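Local coordinates for protein 3'3'-cGAMP-specific phosphodiesterase 3 (Vibrio cholerae O1 biovar El Tor str. N16961, PDB 5Z7C) that is a largely alpha-helical member of the HD-domain family, carrying two HD-type regions in a single chain, at residues A[41-44]-A[45-48]; A[146-149]-A[150-153]; A[203-206]-A[207-211]; A[427-430]-A[431-434]; A[442-445]-A[446-449]. The protein carries 2 engineered substitutions. All coordinates share one frame; numbering follows the deposited sequence.

Contact 1 (A[41-44]-A[45-48]); sequences PEHC and IRCC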
loop_
_atom_site.group_PDB
_atom_site.type_symbol
_atom_site.label_atom_id
_atom_site.label_comp_id
_atom_site.label_asym_id
_atom_site.label_seq_id
_atom_site.Cartn_x
_atom_site.Cartn_y
_atom_site.Cartn_z
ATOM N N PRO A 41 -3.266 11.753 3.550
ATOM C CA PRO A 41 -1.882 11.366 3.291
ATOM C C PRO A 41 -1.262 10.396 4.293
ATOM O O PRO A 41 -0.610 9.464 3.842
ATOM C CB PRO A 41 -1.159 12.697 3.341
ATOM C CG PRO A 41 -2.141 13.642 2.805
ATOM C CD PRO A 41 -3.508 13.146 3.160
ATOM N N GLU A 42 -1.418 10.586 5.589
ATOM C CA GLU A 42 -0.844 9.615 6.489
ATOM C C GLU A 42 -1.994 9.374 7.405
ATOM O O GLU A 42 -2.025 9.812 8.530
ATOM C CB GLU A 42 0.347 10.185 7.247
ATOM C CG GLU A 42 1.562 10.508 6.430
ATOM C CD GLU A 42 2.650 11.131 7.263
ATOM O OE1 GLU A 42 2.381 11.478 8.420
ATOM O OE2 GLU A 42 3.780 11.266 6.768
ATOM N N HIS A 43 -2.997 8.723 6.862
ATOM C CA HIS A 43 -4.108 8.316 7.648
ATOM C C HIS A 43 -3.802 7.149 8.541
ATOM O O HIS A 43 -4.121 7.164 9.702
ATOM C CB HIS A 43 -5.253 7.965 6.725
ATOM C CG HIS A 43 -6.427 7.408 7.437
ATOM N ND1 HIS A 43 -7.119 8.129 8.372
ATOM C CD2 HIS A 43 -7.002 6.192 7.391
ATOM C CE1 HIS A 43 -8.081 7.383 8.864
ATOM N NE2 HIS A 43 -8.033 6.205 8.283
ATOM N N CYS A 44 -3.179 6.123 8.002
ATOM C CA CYS A 44 -2.911 4.940 8.784
ATOM C C CYS A 44 -2.037 5.298 9.934
ATOM O O CYS A 44 -2.207 4.784 11.013
ATOM C CB CYS A 44 -2.221 3.881 7.956
ATOM S SG CYS A 44 -3.344 2.669 7.351
ATOM N N ILE A 45 -1.105 6.196 9.708
ATOM C CA ILE A 45 -0.172 6.534 10.732
ATOM C C ILE A 45 -0.865 7.134 11.908
ATOM O O ILE A 45 -0.557 6.815 13.020
ATOM C CB ILE A 45 0.857 7.494 10.206
ATOM C CG1 ILE A 45 1.637 6.835 9.092
ATOM C CG2 ILE A 45 1.827 7.823 11.245
ATOM C CD1 ILE A 45 2.174 5.512 9.471
ATOM N N ARG A 46 -1.798 8.025 11.644
ATOM C CA ARG A 46 -2.577 8.681 12.672
ATOM C C ARG A 46 -3.459 7.750 13.459
ATOM O O ARG A 46 -3.640 7.945 14.631
ATOM C CB ARG A 46 -3.365 9.822 12.086
ATOM C CG ARG A 46 -2.493 10.984 11.727
ATOM C CD ARG A 46 -3.274 12.179 11.256
ATOM N NE ARG A 46 -4.208 11.821 10.214
ATOM C CZ ARG A 46 -3.963 11.948 8.923
ATOM N NH1 ARG A 46 -2.818 12.432 8.507
ATOM N NH2 ARG A 46 -4.871 11.586 8.055
ATOM N N CYS A 47 -4.029 6.754 12.819
ATOM C CA CYS A 47 -4.832 5.803 13.540
ATOM C C CYS A 47 -3.982 5.071 14.501
ATOM O O CYS A 47 -4.403 4.753 15.580
ATOM C CB CYS A 47 -5.439 4.784 12.613
ATOM S SG CYS A 47 -6.603 5.500 11.412
ATOM N N CYS A 48 -2.784 4.756 14.079
ATOM C CA CYS A 48 -1.909 3.986 14.917
ATOM C C CYS A 48 -1.652 4.755 16.151
ATOM O O CYS A 48 -1.670 4.234 17.235
ATOM C CB CYS A 48 -0.585 3.802 14.224
ATOM S SG CYS A 48 0.209 2.246 14.745
#
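Arg46 folds its side chain back over the peptide that joins Glu42 to His43, one turn earlier in the chain. Its CB lies 3.6 Å from His43 O, and the next carbon, CG, comes 3.4 Å from Glu42 O. A bend at chi3 (-51°) then turns the chain back, so that the guanidinium presents a face to this same carbonyl instead of aiming its N-H groups at it. NE is 3.4 Å from Glu42 O and NH1 is also near, but neither N-H points at the oxygen well enough for a hydrogen bond. At the far end NH2 passes 3.4 Å from His43 CA and lies at the edge of the imidazole, whose plane is turned 58° from that of the guanidinium. The polar ends of both residues look to another helix: Arg46 NE forms a salt bridge with Asp206 OD1, and His43 ND1 is hydrogen-bonded to Asp206 OD2. One carboxylate thus serves both side chains and would be expected to restrict their rotation. Over one face of the His43 ring sits Cys47 SG, 3.8 Å from the centroid and 27° off the normal, a sulfur-aromatic contact. In the backbone, Cys47 N donates to His43 O (3.1 Å), and Cys48 N likewise to Cys44 O, the i to i+4 bonds of an alpha-helix. This turn of helix 43-56 is buried among three others: His43 and Cys47 face helix 194-211, Cys44 and Ile45 lie on helix 22-35, and Cys48 packs against helix 62-73.

Contact 2 (A[146-149]-A[150-153]); sequences LIQT and RCTR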
loop_
_atom_site.group_PDB
_atom_site.type_symbol
_atom_site.label_atom_id
_atom_site.label_comp_id
_atom_site.label_asym_id
_atom_site.label_seq_id
_atom_site.Cartn_x
_atom_site.Cartn_y
_atom_site.Cartn_z
ATOM N N LEU A 146 -19.060 -6.982 -0.083
ATOM C CA LEU A 146 -17.910 -6.151 -0.152
ATOM C C LEU A 146 -17.075 -6.258 1.087
ATOM O O LEU A 146 -15.877 -6.395 1.014
ATOM C CB LEU A 146 -18.404 -4.744 -0.219
ATOM C CG LEU A 146 -17.514 -3.797 -0.945
ATOM C CD1 LEU A 146 -17.294 -4.327 -2.286
ATOM C CD2 LEU A 146 -18.225 -2.524 -1.015
ATOM N N ILE A 147 -17.704 -6.143 2.237
ATOM C CA ILE A 147 -16.973 -6.224 3.467
ATOM C C ILE A 147 -16.372 -7.586 3.627
ATOM O O ILE A 147 -15.239 -7.709 4.009
ATOM C CB ILE A 147 -17.873 -5.937 4.653
ATOM C CG1 ILE A 147 -18.355 -4.513 4.609
ATOM C CG2 ILE A 147 -17.147 -6.092 5.928
ATOM C CD1 ILE A 147 -17.285 -3.562 4.456
ATOM N N GLN A 148 -17.132 -8.611 3.355
ATOM C CA GLN A 148 -16.692 -9.929 3.673
ATOM C C GLN A 148 -15.449 -10.199 2.912
ATOM O O GLN A 148 -14.537 -10.839 3.388
ATOM C CB GLN A 148 -17.744 -10.906 3.222
ATOM C CG GLN A 148 -17.314 -12.329 3.245
ATOM C CD GLN A 148 -17.274 -12.883 4.621
ATOM O OE1 GLN A 148 -17.678 -12.242 5.570
ATOM N NE2 GLN A 148 -16.794 -14.096 4.743
ATOM N N THR A 149 -15.443 -9.749 1.685
ATOM C CA THR A 149 -14.301 -9.954 0.856
ATOM C C THR A 149 -13.125 -9.206 1.395
ATOM O O THR A 149 -12.056 -9.734 1.471
ATOM C CB THR A 149 -14.623 -9.529 -0.568
ATOM O OG1 THR A 149 -15.517 -10.478 -1.124
ATOM C CG2 THR A 149 -13.418 -9.515 -1.426
ATOM N N ARG A 150 -13.322 -7.949 1.722
ATOM C CA ARG A 150 -12.240 -7.118 2.182
ATOM C C ARG A 150 -11.668 -7.608 3.479
ATOM O O ARG A 150 -10.480 -7.642 3.670
ATOM C CB ARG A 150 -12.780 -5.716 2.372
ATOM C CG ARG A 150 -11.934 -4.791 3.158
ATOM C CD ARG A 150 -12.762 -3.748 3.750
ATOM N NE ARG A 150 -13.478 -3.034 2.719
ATOM C CZ ARG A 150 -14.178 -1.931 2.930
ATOM N NH1 ARG A 150 -14.250 -1.416 4.143
ATOM N NH2 ARG A 150 -14.803 -1.338 1.930
ATOM N N CYS A 151 -12.547 -7.892 4.405
ATOM C CA CYS A 151 -12.142 -8.290 5.711
ATOM C C CYS A 151 -11.437 -9.614 5.693
ATOM O O CYS A 151 -10.534 -9.843 6.439
ATOM C CB CYS A 151 -13.321 -8.237 6.662
ATOM S SG CYS A 151 -14.328 -9.751 6.749
ATOM N N THR A 152 -11.912 -10.519 4.879
ATOM C CA THR A 152 -11.276 -11.798 4.715
ATOM C C THR A 152 -9.922 -11.668 4.072
ATOM O O THR A 152 -9.002 -12.375 4.394
ATOM C CB THR A 152 -12.142 -12.689 3.881
ATOM O OG1 THR A 152 -12.346 -12.062 2.620
ATOM C CG2 THR A 152 -13.455 -12.842 4.514
ATOM N N ARG A 153 -9.831 -10.746 3.119
ATOM C CA ARG A 153 -8.606 -10.533 2.363
ATOM C C ARG A 153 -7.525 -9.897 3.225
ATOM O O ARG A 153 -6.352 -10.259 3.130
ATOM C CB ARG A 153 -8.878 -9.660 1.136
ATOM C CG ARG A 153 -9.252 -10.444 -0.112
ATOM C CD ARG A 153 -8.853 -9.695 -1.373
ATOM N NE ARG A 153 -9.832 -9.865 -2.444
ATOM C CZ ARG A 153 -10.013 -8.996 -3.432
ATOM N NH1 ARG A 153 -9.281 -7.892 -3.493
ATOM N NH2 ARG A 153 -10.927 -9.231 -4.364
#
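Over one face of the Arg150 guanidinium lies Ile147 CD1, 3.7 Å above the plane and displaced toward the rim. The methyl is closest to NH1, also at 3.7 Å, and the two side chains approach at a slant. Arg150 is bent at chi3 (-58°), which swings the flat group back along the helix over the isoleucine; NH1 also has a long, weak ion pair with Asp175 OD2. The second guanidinium, that of Arg153, meets Thr149 CG2 obliquely, with NE 3.7 Å from the methyl, and here the side chains run alongside each other in the same direction. Thr149 can offer its methyl because its OG1 is turned beside the backbone N (chi1 -71°), where it is hydrogen-bonded to Glu145 O on the preceding turn. All of these pairs are spaced three or four residues apart on helix 141-160, in the first HD family region, so each pair stands on one flank of an alpha-helix about a turn apart. The backbone of the same turn is tied by Cys151 N to Ile147 O (2.7 Å, N-H...O 174°), by Arg150 N to Leu146 O (3.1 Å) and by Arg153 N to Thr149 O (2.9 Å). Thr152 OG1 has two carbonyls near it, Gln148 O and Thr149 O, for a single proton; the place of Gln148 O is itself doubtful. Leu146 and Thr149 turn to Phe114 of helix 108-118, where Thr149 and Arg153 also meet Asn118, whereas Ile147 and Gln148 rest on the loop residue Pro184.

Contact 3 (A[203-206]-A[207-211]); sequences QVFD and VFQME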
loop_
_atom_site.group_PDB
_atom_site.type_symbol
_atom_site.label_atom_id
_atom_site.label_comp_id
_atom_site.label_asym_id
_atom_site.label_seq_id
_atom_site.Cartn_x
_atom_site.Cartn_y
_atom_site.Cartn_z
ATOM N N GLN A 203 -10.051 5.022 13.722
ATOM C CA GLN A 203 -10.148 5.387 12.332
ATOM C C GLN A 203 -11.149 6.462 12.042
ATOM O O GLN A 203 -10.873 7.374 11.309
ATOM C CB GLN A 203 -10.523 4.151 11.559
ATOM C CG GLN A 203 -10.819 4.372 10.132
ATOM C CD GLN A 203 -11.600 3.260 9.580
ATOM O OE1 GLN A 203 -11.239 2.115 9.728
ATOM N NE2 GLN A 203 -12.691 3.575 8.945
ATOM N N VAL A 204 -12.343 6.321 12.578
ATOM C CA VAL A 204 -13.375 7.292 12.328
ATOM C C VAL A 204 -12.942 8.608 12.883
ATOM O O VAL A 204 -13.144 9.625 12.276
ATOM C CB VAL A 204 -14.671 6.873 12.961
ATOM C CG1 VAL A 204 -15.701 7.895 12.744
ATOM C CG2 VAL A 204 -15.106 5.590 12.387
ATOM N N PHE A 205 -12.334 8.583 14.042
ATOM C CA PHE A 205 -11.973 9.811 14.686
ATOM C C PHE A 205 -11.006 10.593 13.870
ATOM O O PHE A 205 -11.097 11.793 13.798
ATOM C CB PHE A 205 -11.350 9.535 16.025
ATOM C CG PHE A 205 -10.920 10.753 16.727
ATOM C CD1 PHE A 205 -11.808 11.504 17.427
ATOM C CD2 PHE A 205 -9.631 11.156 16.685
ATOM C CE1 PHE A 205 -11.407 12.619 18.065
ATOM C CE2 PHE A 205 -9.243 12.270 17.325
ATOM C CZ PHE A 205 -10.134 13.000 18.011
ATOM N N ASP A 206 -10.057 9.914 13.269
ATOM C CA ASP A 206 -9.077 10.604 12.489
ATOM C C ASP A 206 -9.730 11.286 11.326
ATOM O O ASP A 206 -9.414 12.414 11.017
ATOM C CB ASP A 206 -8.011 9.636 11.998
ATOM C CG ASP A 206 -6.931 10.320 11.230
ATOM O OD1 ASP A 206 -6.289 11.203 11.785
ATOM O OD2 ASP A 206 -6.726 9.997 10.059
ATOM N N VAL A 207 -10.659 10.614 10.674
ATOM C CA VAL A 207 -11.237 11.181 9.478
ATOM C C VAL A 207 -11.928 12.466 9.814
ATOM O O VAL A 207 -11.846 13.412 9.077
ATOM C CB VAL A 207 -12.244 10.237 8.846
ATOM C CG1 VAL A 207 -12.889 10.863 7.663
ATOM C CG2 VAL A 207 -11.575 8.989 8.421
ATOM N N PHE A 208 -12.675 12.475 10.891
ATOM C CA PHE A 208 -13.284 13.702 11.346
ATOM C C PHE A 208 -12.310 14.715 11.848
ATOM O O PHE A 208 -12.447 15.887 11.623
ATOM C CB PHE A 208 -14.384 13.419 12.334
ATOM C CG PHE A 208 -15.601 12.918 11.683
ATOM C CD1 PHE A 208 -15.691 11.615 11.309
ATOM C CD2 PHE A 208 -16.617 13.765 11.365
ATOM C CE1 PHE A 208 -16.781 11.157 10.681
ATOM C CE2 PHE A 208 -17.713 13.301 10.735
ATOM C CZ PHE A 208 -17.793 11.991 10.390
ATOM N N GLN A 209 -11.281 14.228 12.493
ATOM C CA GLN A 209 -10.361 15.085 13.167
ATOM C C GLN A 209 -9.810 16.003 12.127
ATOM O O GLN A 209 -9.534 17.150 12.387
ATOM C CB GLN A 209 -9.235 14.251 13.740
ATOM C CG GLN A 209 -8.136 15.055 14.334
ATOM C CD GLN A 209 -6.972 15.207 13.412
ATOM O OE1 GLN A 209 -6.802 14.433 12.493
ATOM N NE2 GLN A 209 -6.154 16.207 13.655
ATOM N N MET A 210 -9.647 15.478 10.934
ATOM C CA MET A 210 -8.864 16.132 9.927
ATOM C C MET A 210 -9.725 16.818 8.930
ATOM O O MET A 210 -9.290 17.716 8.240
ATOM C CB MET A 210 -8.009 15.100 9.217
ATOM C CG MET A 210 -6.746 14.785 9.951
ATOM S SD MET A 210 -5.449 15.727 9.254
ATOM C CE MET A 210 -5.519 15.052 7.650
ATOM N N GLU A 211 -10.976 16.377 8.847
ATOM C CA GLU A 211 -11.944 16.973 7.937
ATOM C C GLU A 211 -12.580 18.196 8.582
ATOM O O GLU A 211 -12.967 19.143 7.895
ATOM C CB GLU A 211 -13.021 15.956 7.558
ATOM C CG GLU A 211 -13.366 15.941 6.077
ATOM C CD GLU A 211 -12.153 16.155 5.194
ATOM O OE1 GLU A 211 -11.206 15.346 5.276
ATOM O OE2 GLU A 211 -12.147 17.131 4.417
#
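Val204 and Phe208 stand side by side on the helix, pointing the same way, with Val204 CG1 4.0 Å from Phe208 CD1. The ring reaches back because its CG sits beside the backbone N (chi1 -76°), and this brings Val204 O in plane at the ring edge, 3.4 Å from CD1. That carbonyl also accepts the backbone N-H of Phe208 in a nearly straight bond (3.2 Å, 173° at the hydrogen), so backbone and side chain of Phe208 converge on one oxygen. One residue along the chain, Phe205 CE2 comes 4.1 Å from Gln209 CB, crossing it at a slant, while Gln209 N bonds to Phe205 O (2.8 Å). Further along the helix, Met210 CG runs alongside Asp206, 4.1 Å from OD1. The bonds from Val207 N to Gln203 O and from Met210 N to Asp206 O are weak. In the next shell, the buried Asp206 carboxylate is held from helix 43-56 by Arg46 and His43, which would be expected to restrict its rotation. The turn lies near the C-terminal end of helix 194-211, in the first HD family region; helix 43-56 meets Val207, Met210 and, through Ile50, Phe205, while Ala217 of helix 214-224 touches Phe205 and Phe208.

Contact 4 (A[427-430]-A[431-434]); sequences PIDK and ALAI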
loop_
_atom_site.group_PDB
_atom_site.type_symbol
_atom_site.label_atom_id
_atom_site.label_comp_id
_atom_site.label_asym_id
_atom_site.label_seq_id
_atom_site.Cartn_x
_atom_site.Cartn_y
_atom_site.Cartn_z
ATOM N N PRO A 427 7.558 -1.703 -31.027
ATOM C CA PRO A 427 8.683 -2.587 -31.216
ATOM C C PRO A 427 9.796 -2.195 -30.292
ATOM O O PRO A 427 9.956 -1.054 -29.952
ATOM C CB PRO A 427 9.069 -2.307 -32.656
ATOM C CG PRO A 427 7.818 -2.004 -33.303
ATOM C CD PRO A 427 6.842 -1.503 -32.287
ATOM N N ILE A 428 10.561 -3.174 -29.881
ATOM C CA ILE A 428 11.538 -2.985 -28.864
ATOM C C ILE A 428 12.525 -1.972 -29.313
ATOM O O ILE A 428 12.909 -1.100 -28.570
ATOM C CB ILE A 428 12.289 -4.300 -28.687
ATOM C CG1 ILE A 428 11.352 -5.366 -28.176
ATOM C CG2 ILE A 428 13.417 -4.178 -27.742
ATOM C CD1 ILE A 428 10.556 -4.925 -27.022
ATOM N N ASP A 429 13.031 -2.167 -30.507
ATOM C CA ASP A 429 14.061 -1.297 -31.010
ATOM C C ASP A 429 13.589 0.063 -31.355
ATOM O O ASP A 429 14.364 0.983 -31.401
ATOM C CB ASP A 429 14.860 -1.949 -32.098
ATOM C CG ASP A 429 15.735 -3.034 -31.559
ATOM O OD1 ASP A 429 15.921 -3.073 -30.327
ATOM O OD2 ASP A 429 16.197 -3.880 -32.352
ATOM N N LYS A 430 12.314 0.181 -31.644
ATOM C CA LYS A 430 11.715 1.470 -31.809
ATOM C C LYS A 430 11.701 2.238 -30.505
ATOM O O LYS A 430 12.088 3.387 -30.439
ATOM C CB LYS A 430 10.304 1.266 -32.318
ATOM C CG LYS A 430 9.427 2.461 -32.250
ATOM C CD LYS A 430 9.821 3.503 -33.232
ATOM C CE LYS A 430 8.608 4.224 -33.730
ATOM N NZ LYS A 430 8.986 5.408 -34.521
ATOM N N ALA A 431 11.247 1.571 -29.459
ATOM C CA ALA A 431 11.181 2.152 -28.143
ATOM C C ALA A 431 12.563 2.497 -27.683
ATOM O O ALA A 431 12.773 3.526 -27.108
ATOM C CB ALA A 431 10.561 1.208 -27.218
ATOM N N LEU A 432 13.518 1.648 -27.969
ATOM C CA LEU A 432 14.881 1.910 -27.593
ATOM C C LEU A 432 15.376 3.151 -28.264
ATOM O O LEU A 432 16.157 3.899 -27.712
ATOM C CB LEU A 432 15.751 0.775 -28.054
ATOM C CG LEU A 432 15.839 -0.390 -27.113
ATOM C CD1 LEU A 432 16.845 -1.351 -27.621
ATOM C CD2 LEU A 432 16.270 0.155 -25.807
ATOM N N ALA A 433 14.960 3.325 -29.502
ATOM C CA ALA A 433 15.326 4.483 -30.301
ATOM C C ALA A 433 14.767 5.781 -29.775
ATOM O O ALA A 433 15.420 6.796 -29.839
ATOM C CB ALA A 433 14.932 4.280 -31.720
ATOM N N ILE A 434 13.546 5.733 -29.250
ATOM C CA ILE A 434 12.905 6.917 -28.694
ATOM C C ILE A 434 13.717 7.476 -27.530
ATOM O O ILE A 434 13.869 8.690 -27.394
ATOM C CB ILE A 434 11.476 6.610 -28.210
ATOM C CG1 ILE A 434 10.565 6.301 -29.400
ATOM C CG2 ILE A 434 10.927 7.774 -27.400
ATOM C CD1 ILE A 434 9.252 5.657 -29.013
#
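The opening turn of helix 428-437, with Pro427 at the N-cap position, is closed by Ala431 N donating to Pro427 O over 3.0 Å in a nearly straight bond (168°). Proline brings no polar side-chain group to this position, so its share in the turn is its carbonyl. The next three i to i+4 bonds follow in sequence: Leu432 N to Ile428 O (2.9 Å), Ala433 N to Asp429 O (3.1 Å) and Ile434 N to Lys430 O (3.0 Å). Among the side chains, Leu432 carries the contact. Its CG is set beside the backbone N (chi1 -86°), which sends CD1 back toward Ile428 and Asp429 on the preceding turn. There CD1 lies 4.4 Å from Ile428 CG2, an apolar touch, and also 3.3 Å from Asp429 OD1, the side chains of Leu432 and Asp429 running in the same direction. Sited in the first turn, the Asp429 carboxylate would probably be stabilised by the helix dipole. Ile434 CG1 lies 3.4 Å from Lys430 O. Several apolar residues face neighbouring helices: Ile428 and Leu432 meet Leu455 of helix 446-456, and Ala431 and Ile434 meet Leu416 of helix 397-416, whereas Asp429 and Lys430 are exposed. An N-terminal helix turn of this amphipathic kind, mostly apolar residues on the packed side and charged ones outside, is typical of a helix lying on the surface of a helical bundle.

Contact 5 (A[442-445]-A[446-449]); sequences AIDP and ECFA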
loop_
_atom_site.group_PDB
_atom_site.type_symbol
_atom_site.label_atom_id
_atom_site.label_comp_id
_atom_site.label_asym_id
_atom_site.label_seq_id
_atom_site.Cartn_x
_atom_site.Cartn_y
_atom_site.Cartn_z
ATOM N N ALA A 442 16.901 13.214 -20.582
ATOM C CA ALA A 442 16.016 12.494 -19.689
ATOM C C ALA A 442 16.362 11.043 -19.452
ATOM O O ALA A 442 15.727 10.403 -18.654
ATOM C CB ALA A 442 14.604 12.601 -20.175
ATOM N N ILE A 443 17.332 10.516 -20.157
ATOM C CA ILE A 443 17.564 9.109 -20.058
ATOM C C ILE A 443 18.952 8.849 -19.619
ATOM O O ILE A 443 19.882 9.273 -20.226
ATOM C CB ILE A 443 17.344 8.449 -21.389
ATOM C CG1 ILE A 443 15.896 8.623 -21.808
ATOM C CG2 ILE A 443 17.700 7.010 -21.316
ATOM C CD1 ILE A 443 15.007 7.552 -21.373
ATOM N N ASP A 444 19.115 8.150 -18.528
ATOM C CA ASP A 444 20.462 7.886 -18.170
ATOM C C ASP A 444 20.922 7.237 -19.398
ATOM O O ASP A 444 20.137 6.990 -20.278
ATOM C CB ASP A 444 20.589 6.910 -17.041
ATOM C CG ASP A 444 21.984 6.779 -16.602
ATOM O OD1 ASP A 444 22.689 7.777 -16.690
ATOM O OD2 ASP A 444 22.400 5.702 -16.198
ATOM N N PRO A 445 22.207 6.943 -19.443
ATOM C CA PRO A 445 22.789 6.323 -20.606
ATOM C C PRO A 445 23.789 5.257 -20.252
ATOM O O PRO A 445 24.382 4.701 -21.140
ATOM C CB PRO A 445 23.508 7.483 -21.246
ATOM C CG PRO A 445 23.949 8.285 -20.147
ATOM C CD PRO A 445 23.014 8.091 -19.013
ATOM N N GLU A 446 23.987 4.957 -18.985
ATOM C CA GLU A 446 24.847 3.852 -18.665
ATOM C C GLU A 446 23.914 2.693 -18.648
ATOM O O GLU A 446 24.267 1.569 -18.934
ATOM C CB GLU A 446 25.474 4.056 -17.312
ATOM C CG GLU A 446 26.429 2.986 -16.947
ATOM C CD GLU A 446 27.064 3.243 -15.629
ATOM O OE1 GLU A 446 26.715 4.247 -14.996
ATOM O OE2 GLU A 446 27.918 2.442 -15.222
ATOM N N CYS A 447 22.685 3.026 -18.330
ATOM C CA CYS A 447 21.645 2.078 -18.192
ATOM C C CYS A 447 21.087 1.841 -19.536
ATOM O O CYS A 447 20.881 0.716 -19.923
ATOM C CB CYS A 447 20.581 2.654 -17.284
ATOM S SG CYS A 447 21.134 2.746 -15.634
ATOM N N PHE A 448 20.849 2.905 -20.274
ATOM C CA PHE A 448 20.291 2.727 -21.590
ATOM C C PHE A 448 21.124 1.791 -22.408
ATOM O O PHE A 448 20.611 0.990 -23.137
ATOM C CB PHE A 448 20.191 4.016 -22.341
ATOM C CG PHE A 448 19.900 3.812 -23.773
ATOM C CD1 PHE A 448 18.608 3.739 -24.217
ATOM C CD2 PHE A 448 20.916 3.639 -24.673
ATOM C CE1 PHE A 448 18.342 3.523 -25.526
ATOM C CE2 PHE A 448 20.644 3.425 -25.980
ATOM C CZ PHE A 448 19.358 3.366 -26.403
ATOM N N ALA A 449 22.426 1.894 -22.297
ATOM C CA ALA A 449 23.280 1.001 -23.026
ATOM C C ALA A 449 23.127 -0.389 -22.510
ATOM O O ALA A 449 23.063 -1.335 -23.259
ATOM C CB ALA A 449 24.682 1.434 -22.868
#
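Polar contacts centre on Asp444, whose OD2 receives two backbone N-H groups, from Glu446 (3.3 Å, 153° at the hydrogen) and from Cys447 (3.4 Å, 139°). Both bonds are weak, but the first makes an Asx turn, the side-chain oxygen of one residue closing on the N-H two residues on. With CG anti to the backbone N (chi1 -174°), the carboxylate swings forward over the turn to reach these donors. Cys447 SG is a further near neighbour of OD2, at 3.3 Å. The charge at OD2 has a long, weak ion pair with Arg405 NE, while Glu446, extended beyond CG, carries its own carboxylate off, leaving OE1 4.7 Å from Asp444 OD2; the like charges would tend to repel each other. Apolar contact falls to Ile443 and Phe448, which meet at a slant: CG2 of Ile443 lies 4.0 Å from CB of Phe448. The same CB lies 3.6 Å from Asp444 O, so the phenylalanine stem rests against the incoming loop while its ring extends beyond it. The segment forms the entry from loop to helix 446-456 in the second HD family region. Ile443 and Cys447 turn to helix 397-416, touching Ile412 and Ile406 respectively, and Phe448 reaches helix 428-437, where it packs on Leu432, Met435 and Glu436.

All five contacts are local: contacts 1, 4 and 5 lie at helix beginnings, contacts 2 and 3 within or late in helices. Contact 1 is buried and contact 3 partly so; their centres are 10 Å apart, and they join helices 43-56 and 194-211 through charged and hydrogen-bonding side chains. Contact 2, about 7 Å from contact 3 at the nearest atoms, is a surface turn where methyl groups touch two arginines. Contacts 4 and 5 belong to the second HD family region, with centres more than 35 Å from those of contacts 1, 2 and 3. They adjoin through Leu432 and Phe448, yet contact 4, at the surface, is mainly backbone bonding and contact 5, partly buried, a carboxylate receiving N-H groups.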